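Long-range contacts in peptidase M42 (Thaumarchaeota archaeon SCGC AB-539-E09, PDB 5DS0), which probably acts as a metal-dependent aminopeptidase of the M42 family, trimming residues from the amino ends of peptides within a twelve-subunit TET particle: residues 36-41 with 49-54; 60-65 with 228-233; 239-244 with 320-325. All coordinates share one frame; numbering follows the deposited sequence.

Contact 1: 36-41 with 49-54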
# COMPACT_ATOMS: atom_id res chain seq x y z
N PRO C 36 17.90 -58.73 -22.40
CA PRO C 36 17.67 -59.55 -23.59
C PRO C 36 17.42 -58.81 -24.90
O PRO C 36 17.29 -59.46 -25.92
CB PRO C 36 16.43 -60.37 -23.21
CG PRO C 36 15.71 -59.54 -22.22
CD PRO C 36 16.76 -58.78 -21.46
N TYR C 37 17.38 -57.48 -24.89
CA TYR C 37 16.99 -56.73 -26.10
C TYR C 37 18.04 -55.78 -26.69
O TYR C 37 17.96 -55.43 -27.87
CB TYR C 37 15.70 -55.94 -25.84
CG TYR C 37 14.56 -56.80 -25.32
CD1 TYR C 37 14.00 -57.79 -26.10
CD2 TYR C 37 14.07 -56.62 -24.03
CE1 TYR C 37 12.97 -58.58 -25.63
CE2 TYR C 37 13.03 -57.39 -23.55
CZ TYR C 37 12.48 -58.37 -24.35
OH TYR C 37 11.46 -59.15 -23.86
N ALA C 38 19.00 -55.34 -25.89
CA ALA C 38 20.00 -54.40 -26.38
C ALA C 38 21.24 -55.16 -26.84
O ALA C 38 21.66 -56.11 -26.20
CB ALA C 38 20.38 -53.41 -25.30
N ASP C 39 21.83 -54.70 -27.94
CA ASP C 39 23.03 -55.32 -28.47
C ASP C 39 24.26 -54.91 -27.66
O ASP C 39 25.25 -55.63 -27.63
CB ASP C 39 23.20 -54.96 -29.95
CG ASP C 39 22.00 -55.42 -30.80
OD1 ASP C 39 21.50 -56.54 -30.59
OD2 ASP C 39 21.56 -54.65 -31.70
N GLU C 40 24.19 -53.78 -26.97
CA GLU C 40 25.32 -53.30 -26.16
C GLU C 40 24.80 -52.22 -25.21
O GLU C 40 23.75 -51.63 -25.44
CB GLU C 40 26.40 -52.74 -27.08
CG GLU C 40 27.74 -52.43 -26.41
CD GLU C 40 28.71 -51.68 -27.33
OE1 GLU C 40 28.68 -51.91 -28.57
OE2 GLU C 40 29.52 -50.86 -26.81
N VAL C 41 25.53 -51.99 -24.12
CA VAL C 41 25.15 -50.98 -23.12
C VAL C 41 26.34 -50.07 -22.79
O VAL C 41 27.37 -50.53 -22.34
CB VAL C 41 24.68 -51.64 -21.81
CG1 VAL C 41 24.24 -50.58 -20.80
CG2 VAL C 41 23.56 -52.64 -22.07
N VAL C 49 22.53 -44.53 -18.29
CA VAL C 49 22.76 -45.75 -19.07
C VAL C 49 22.06 -45.63 -20.44
O VAL C 49 20.97 -45.07 -20.56
CB VAL C 49 22.37 -47.09 -18.35
CG1 VAL C 49 22.75 -47.19 -16.86
CG2 VAL C 49 20.90 -47.28 -18.45
N THR C 50 22.72 -46.17 -21.45
CA THR C 50 22.32 -46.04 -22.83
C THR C 50 22.36 -47.42 -23.50
O THR C 50 23.36 -48.13 -23.42
CB THR C 50 23.26 -45.06 -23.57
OG1 THR C 50 23.37 -43.82 -22.85
CG2 THR C 50 22.77 -44.79 -24.99
N PHE C 51 21.29 -47.77 -24.19
CA PHE C 51 21.12 -49.06 -24.81
C PHE C 51 21.22 -48.93 -26.31
O PHE C 51 20.50 -48.13 -26.91
CB PHE C 51 19.76 -49.63 -24.46
CG PHE C 51 19.51 -49.67 -22.99
CD1 PHE C 51 20.12 -50.65 -22.22
CD2 PHE C 51 18.70 -48.74 -22.37
CE1 PHE C 51 19.90 -50.70 -20.85
CE2 PHE C 51 18.47 -48.79 -21.01
CZ PHE C 51 19.08 -49.77 -20.25
N ILE C 52 22.08 -49.73 -26.92
CA ILE C 52 22.34 -49.65 -28.36
C ILE C 52 21.68 -50.80 -29.10
O ILE C 52 21.86 -51.96 -28.75
CB ILE C 52 23.84 -49.65 -28.65
CG1 ILE C 52 24.53 -48.54 -27.85
CG2 ILE C 52 24.09 -49.46 -30.14
CD1 ILE C 52 26.04 -48.57 -27.89
N ALA C 53 20.90 -50.45 -30.12
CA ALA C 53 20.37 -51.42 -31.08
C ALA C 53 21.10 -51.19 -32.40
O ALA C 53 20.90 -50.15 -33.04
CB ALA C 53 18.87 -51.25 -31.24
N LYS C 54 21.95 -52.14 -32.78
CA LYS C 54 22.86 -51.98 -33.91
C LYS C 54 22.18 -52.06 -35.26
O LYS C 54 21.13 -52.68 -35.43
CB LYS C 54 24.01 -52.99 -33.85
CG LYS C 54 25.03 -52.72 -32.75
CD LYS C 54 26.34 -53.50 -32.99
CE LYS C 54 27.22 -53.63 -31.73
NZ LYS C 54 27.32 -52.39 -30.90
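Glu40 and Ile52 form an antiparallel hydrogen-bonded pair, with Ile52 N donating to Glu40 O at 2.9 Å in a nearly straight line (172°), and Val41 faces Phe51 in the non-hydrogen-bonded pair that follows. Ile52 O also receives Asp39 N at 2.9 Å, while Glu40 N makes only a weak bond to it at 3.5 Å. Two residues, Asp39 and Glu40, thus face the single Ile52: a classic beta bulge, set where the hairpin of strands 40-43 and 49-53 opens. Strand 49-53 pairs on its other side with strand 205-211, so the hairpin forms an edge of the large mixed sheet. The carboxylate of Asp39 turns to the end of the second strand, where OD2 accepts Lys54 N, just past it, at 2.8 Å through the anti lone pair. The lysine chain bends at its last torsion (chi4 -42°), which brings NZ to Glu40 OE1 at 2.7 Å in a salt bridge. Glu40 itself is extended and runs alongside Ile52, its CD 4.1 Å from Ile52 CD1. On the other face of the hairpin, Val41 CG2 lies 4.0 Å from Phe51 CD1 and Ala38 CB packs on Phe51 CB; Cys30 and Met34 of helix 24-34 also touch this buried phenylalanine.

Contact 2: 60-65 with 228-233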
# COMPACT_ATOMS: atom_id res chain seq x y z
N ARG C 60 23.66 -42.13 -36.37
CA ARG C 60 23.37 -42.47 -34.98
C ARG C 60 22.15 -41.68 -34.50
O ARG C 60 22.16 -40.45 -34.49
CB ARG C 60 24.56 -42.16 -34.09
CG ARG C 60 25.80 -42.95 -34.43
CD ARG C 60 26.90 -42.70 -33.42
NE ARG C 60 28.13 -43.41 -33.77
CZ ARG C 60 29.24 -43.42 -33.04
NH1 ARG C 60 29.31 -42.76 -31.89
NH2 ARG C 60 30.30 -44.10 -33.46
N ILE C 61 21.10 -42.41 -34.13
CA ILE C 61 19.89 -41.83 -33.57
C ILE C 61 19.96 -41.90 -32.05
O ILE C 61 20.09 -42.98 -31.49
CB ILE C 61 18.59 -42.59 -33.95
CG1 ILE C 61 18.59 -43.06 -35.40
CG2 ILE C 61 17.38 -41.74 -33.68
CD1 ILE C 61 18.73 -41.96 -36.42
N LEU C 62 19.86 -40.76 -31.39
CA LEU C 62 19.80 -40.74 -29.93
C LEU C 62 18.37 -40.49 -29.48
O LEU C 62 17.79 -39.46 -29.83
CB LEU C 62 20.72 -39.65 -29.38
CG LEU C 62 20.67 -39.40 -27.87
CD1 LEU C 62 20.83 -40.68 -27.08
CD2 LEU C 62 21.74 -38.41 -27.47
N MSE C 63 17.81 -41.44 -28.74
CA MSE C 63 16.56 -41.22 -28.04
C MSE C 63 16.85 -41.09 -26.59
O MSE C 63 17.57 -41.90 -26.03
CB MSE C 63 15.62 -42.39 -28.17
CG MSE C 63 15.09 -42.55 -29.58
SE MSE C 63 13.51 -43.73 -29.46
CE MSE C 63 14.41 -45.46 -29.21
N ALA C 64 16.29 -40.08 -25.94
CA ALA C 64 16.60 -39.83 -24.55
C ALA C 64 15.35 -39.55 -23.74
O ALA C 64 14.49 -38.80 -24.17
CB ALA C 64 17.55 -38.66 -24.42
N GLY C 65 15.27 -40.18 -22.56
CA GLY C 65 14.24 -39.85 -21.57
C GLY C 65 14.86 -39.91 -20.19
O GLY C 65 15.50 -40.89 -19.84
N VAL C 228 27.93 -40.37 -27.18
CA VAL C 228 27.27 -40.97 -28.34
C VAL C 228 27.64 -40.35 -29.69
O VAL C 228 27.74 -41.07 -30.67
CB VAL C 228 25.75 -40.91 -28.17
CG1 VAL C 228 25.04 -41.41 -29.42
CG2 VAL C 228 25.33 -41.74 -26.97
N ASP C 229 27.85 -39.03 -29.74
CA ASP C 229 28.11 -38.30 -31.01
C ASP C 229 26.96 -38.54 -31.99
O ASP C 229 27.15 -39.10 -33.07
CB ASP C 229 29.48 -38.71 -31.62
CG ASP C 229 29.91 -37.83 -32.82
OD1 ASP C 229 29.33 -36.74 -33.02
OD2 ASP C 229 30.83 -38.25 -33.56
N PRO C 230 25.75 -38.13 -31.62
CA PRO C 230 24.58 -38.43 -32.43
C PRO C 230 24.46 -37.56 -33.67
O PRO C 230 24.88 -36.39 -33.66
CB PRO C 230 23.43 -38.13 -31.47
CG PRO C 230 23.94 -37.02 -30.62
CD PRO C 230 25.41 -37.30 -30.44
N ASP C 231 23.85 -38.12 -34.71
CA ASP C 231 23.57 -37.39 -35.95
C ASP C 231 22.15 -36.79 -35.98
O ASP C 231 21.88 -35.84 -36.71
CB ASP C 231 23.78 -38.31 -37.15
CG ASP C 231 25.21 -38.76 -37.29
OD1 ASP C 231 26.07 -37.90 -37.56
OD2 ASP C 231 25.49 -39.97 -37.09
N VAL C 232 21.25 -37.38 -35.19
CA VAL C 232 19.90 -36.85 -35.01
C VAL C 232 19.39 -37.31 -33.65
O VAL C 232 19.74 -38.41 -33.19
CB VAL C 232 18.96 -37.33 -36.14
CG1 VAL C 232 18.99 -38.83 -36.27
CG2 VAL C 232 17.53 -36.87 -35.92
N ALA C 233 18.54 -36.51 -33.02
CA ALA C 233 18.05 -36.83 -31.69
C ALA C 233 16.54 -36.72 -31.55
O ALA C 233 15.94 -35.74 -31.97
CB ALA C 233 18.74 -35.95 -30.67
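Arg60 meets the facing segment through its backbone on both sides of CA and through its guanidinium. Its carbonyl oxygen accepts two bonds: Arg60 O lies 2.9 Å from Asp231 N, which sits in the carbonyl plane on a lone pair, and 3.3 Å from Val232 N. Its amide hydrogen is taken by a side chain, Arg60 N lying 2.9 Å from Asp231 OD2 in an almost linear bond (173°) to the anti lone pair. Two residues on, Leu62 N donates to Val232 O at 3.0 Å, giving the parallel pairing of Ile61 with Val232 and of Leu62 with Ala233. The side chain of Arg60 is extended from CG to NE, a reach that carries NH1 to Val228 O at 2.6 Å. That oxygen lies in the guanidinium plane, whereas the nitrogen stands above the carbonyl plane and off its lone pairs. Leu62 lies alongside Pro230, the two CB atoms 3.7 Å apart.

Val228 ends helix 219-228, and Asp229 leaves helical geometry with a positive phi of 56°, so the chain turns sharply and Pro230 leads it into strand 232-240. The helix-end carbonyl is probably electron-rich, which would suit a cationic donor. In the second shell, Arg58 forms a salt bridge with Asp231 OD2, which helps to position the carboxylate that receives Arg60 N.

Strand 60-66 runs between strands 205-211 and 232-240, parallel to both, and helix 219-228 belongs to the beta-alpha-beta crossover linking those two flanking strands. Tyr207 of strand 205-211 touches both Arg60 and Val228, and Ile305 of helix 302-305 packs on Leu62 and Ala233.

Contact 3: 239-244 with 320-325. With CO (cobalt (II) ion), chain U.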
# COMPACT_ATOMS: atom_id res chain seq x y z
N ASP C 239 4.51 -33.38 -21.54
CA ASP C 239 4.01 -32.06 -21.87
C ASP C 239 3.02 -31.72 -20.78
O ASP C 239 2.30 -32.61 -20.29
CB ASP C 239 3.29 -32.09 -23.22
CG ASP C 239 3.65 -30.90 -24.11
OD1 ASP C 239 3.78 -29.76 -23.59
OD2 ASP C 239 3.79 -31.11 -25.35
N ILE C 240 3.00 -30.46 -20.36
CA ILE C 240 2.01 -30.03 -19.40
C ILE C 240 0.69 -30.03 -20.14
O ILE C 240 0.55 -29.36 -21.15
CB ILE C 240 2.31 -28.63 -18.85
CG1 ILE C 240 3.61 -28.61 -18.03
CG2 ILE C 240 1.15 -28.18 -17.97
CD1 ILE C 240 4.78 -27.93 -18.74
N ALA C 241 -0.27 -30.80 -19.64
CA ALA C 241 -1.54 -30.95 -20.32
C ALA C 241 -2.54 -29.93 -19.80
O ALA C 241 -2.84 -29.91 -18.59
CB ALA C 241 -2.09 -32.34 -20.12
N GLY C 242 -3.05 -29.10 -20.72
CA GLY C 242 -4.03 -28.06 -20.39
C GLY C 242 -5.46 -28.52 -20.52
O GLY C 242 -6.19 -28.07 -21.40
N ASP C 243 -5.86 -29.44 -19.64
CA ASP C 243 -7.23 -29.99 -19.64
C ASP C 243 -8.06 -29.33 -18.55
O ASP C 243 -9.26 -29.57 -18.46
CB ASP C 243 -7.22 -31.52 -19.43
CG ASP C 243 -6.45 -32.25 -20.49
OD1 ASP C 243 -5.78 -31.57 -21.26
OD2 ASP C 243 -6.45 -33.49 -20.56
N VAL C 244 -7.40 -28.50 -17.75
CA VAL C 244 -7.92 -27.96 -16.51
C VAL C 244 -8.80 -26.72 -16.79
O VAL C 244 -8.40 -25.85 -17.56
CB VAL C 244 -6.71 -27.59 -15.60
CG1 VAL C 244 -7.23 -27.17 -14.27
CG2 VAL C 244 -5.63 -28.69 -15.40
N PRO C 320 1.33 -36.02 -23.20
CA PRO C 320 0.63 -35.08 -22.32
C PRO C 320 0.33 -35.73 -20.99
O PRO C 320 -0.22 -36.83 -20.95
CB PRO C 320 -0.65 -34.77 -23.08
CG PRO C 320 -0.35 -35.08 -24.50
CD PRO C 320 0.63 -36.21 -24.48
N THR C 321 0.71 -35.02 -19.93
CA THR C 321 0.63 -35.51 -18.56
C THR C 321 0.05 -34.41 -17.69
O THR C 321 0.43 -33.26 -17.83
CB THR C 321 2.03 -35.86 -18.03
OG1 THR C 321 2.63 -36.84 -18.90
CG2 THR C 321 1.98 -36.41 -16.62
N ARG C 322 -0.88 -34.75 -16.81
CA ARG C 322 -1.48 -33.79 -15.90
C ARG C 322 -0.75 -33.84 -14.57
O ARG C 322 -0.41 -34.91 -14.08
CB ARG C 322 -2.94 -34.12 -15.68
CG ARG C 322 -3.79 -34.12 -16.95
CD ARG C 322 -5.25 -34.39 -16.60
NE ARG C 322 -6.16 -34.35 -17.74
CZ ARG C 322 -7.46 -34.66 -17.67
NH1 ARG C 322 -8.01 -35.02 -16.51
NH2 ARG C 322 -8.23 -34.61 -18.75
N HIS C 323 -0.48 -32.68 -14.00
CA HIS C 323 0.12 -32.54 -12.68
C HIS C 323 1.54 -33.11 -12.54
O HIS C 323 1.83 -33.89 -11.61
CB HIS C 323 -0.81 -33.15 -11.62
CG HIS C 323 -2.26 -32.92 -11.91
ND1 HIS C 323 -2.82 -31.67 -12.00
CD2 HIS C 323 -3.27 -33.80 -12.14
CE1 HIS C 323 -4.10 -31.78 -12.28
NE2 HIS C 323 -4.40 -33.06 -12.37
N ILE C 324 2.42 -32.72 -13.44
CA ILE C 324 3.83 -33.10 -13.32
C ILE C 324 4.49 -32.30 -12.20
O ILE C 324 3.90 -31.37 -11.67
CB ILE C 324 4.60 -32.90 -14.62
CG1 ILE C 324 4.59 -31.44 -15.04
CG2 ILE C 324 4.01 -33.77 -15.71
CD1 ILE C 324 5.64 -31.10 -16.09
N HIS C 325 5.72 -32.69 -11.82
CA HIS C 325 6.45 -32.05 -10.74
C HIS C 325 5.58 -31.95 -9.47
O HIS C 325 5.57 -30.94 -8.77
CB HIS C 325 6.95 -30.67 -11.17
CG HIS C 325 8.09 -30.71 -12.15
ND1 HIS C 325 9.12 -29.80 -12.12
CD2 HIS C 325 8.36 -31.56 -13.17
CE1 HIS C 325 9.97 -30.08 -13.08
NE2 HIS C 325 9.55 -31.15 -13.73
CO CO U . 10.49 -32.16 -15.37
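Arg322 turns the NE/NH2 edge of its guanidinium to Asp243 OD2, which lies near the guanidinium plane, with the guanidinium and carboxylate planes 85° apart. NH2, at 2.8 Å, and NE, at 3.0 Å, both bond to this oxygen, side-on. OD2 receives NH2 on its anti lone pair, while NE approaches from above the carboxylate plane. The arginine chain is extended from CG to NE, and its CG packs 4.0 Å from Ala241 CB. With an alanine in place of this arginine, Asp243 would probably lose its charged mate and Ala241 its packing partner.

The backbones meet in parallel at the ends of strands 232-240 and 314-322. Thr321 N donates to Asp239 O at 2.9 Å, and Ala241 N to Thr321 O at 3.1 Å, the latter from above the carbonyl plane. Ile240, last in its strand, and Ile324, in the loop after the other, cross at about a right angle, CG1 of the first 3.8 Å from CD1 of the second. The next residue, His325, binds cobalt through NE2 at 2.1 Å, with Asp180 and Glu215 completing the protein ligands. Its ND1 is hydrogen-bonded to Gly90 O, so both ring nitrogens are held, which limits rotation.

Asp243 is poorly ordered, yet its OD2 also accepts Met256 N, and Arg322 forms a second salt bridge with Asp139 of a neighbouring subunit. The arginine charge is therefore shared between two carboxylates, three residues before the cobalt ligand His325.

How the contacts relate
The three contacts lie in series along the chain and all reach one mixed sheet. Contacts 1 and 2 are close, their centres about 13 Å apart and their nearest atoms about 4 Å, without touching; strand 205-211 lies between strands 49-53 and 60-66. Contacts 2 and 3 share strand 232-240: contact 2 holds its beginning and contact 3 its end, with centres about 26 Å apart. The centres of contacts 1 and 3 are about 31 Å apart, on opposite sides of the chain's centre. Among the three, only contact 3 supplies a cobalt ligand, His325; its Ile324 side chain is about 6 Å from the other cobalt, the one His66 binds. Strand 60-66 of contact 2 ends at that residue.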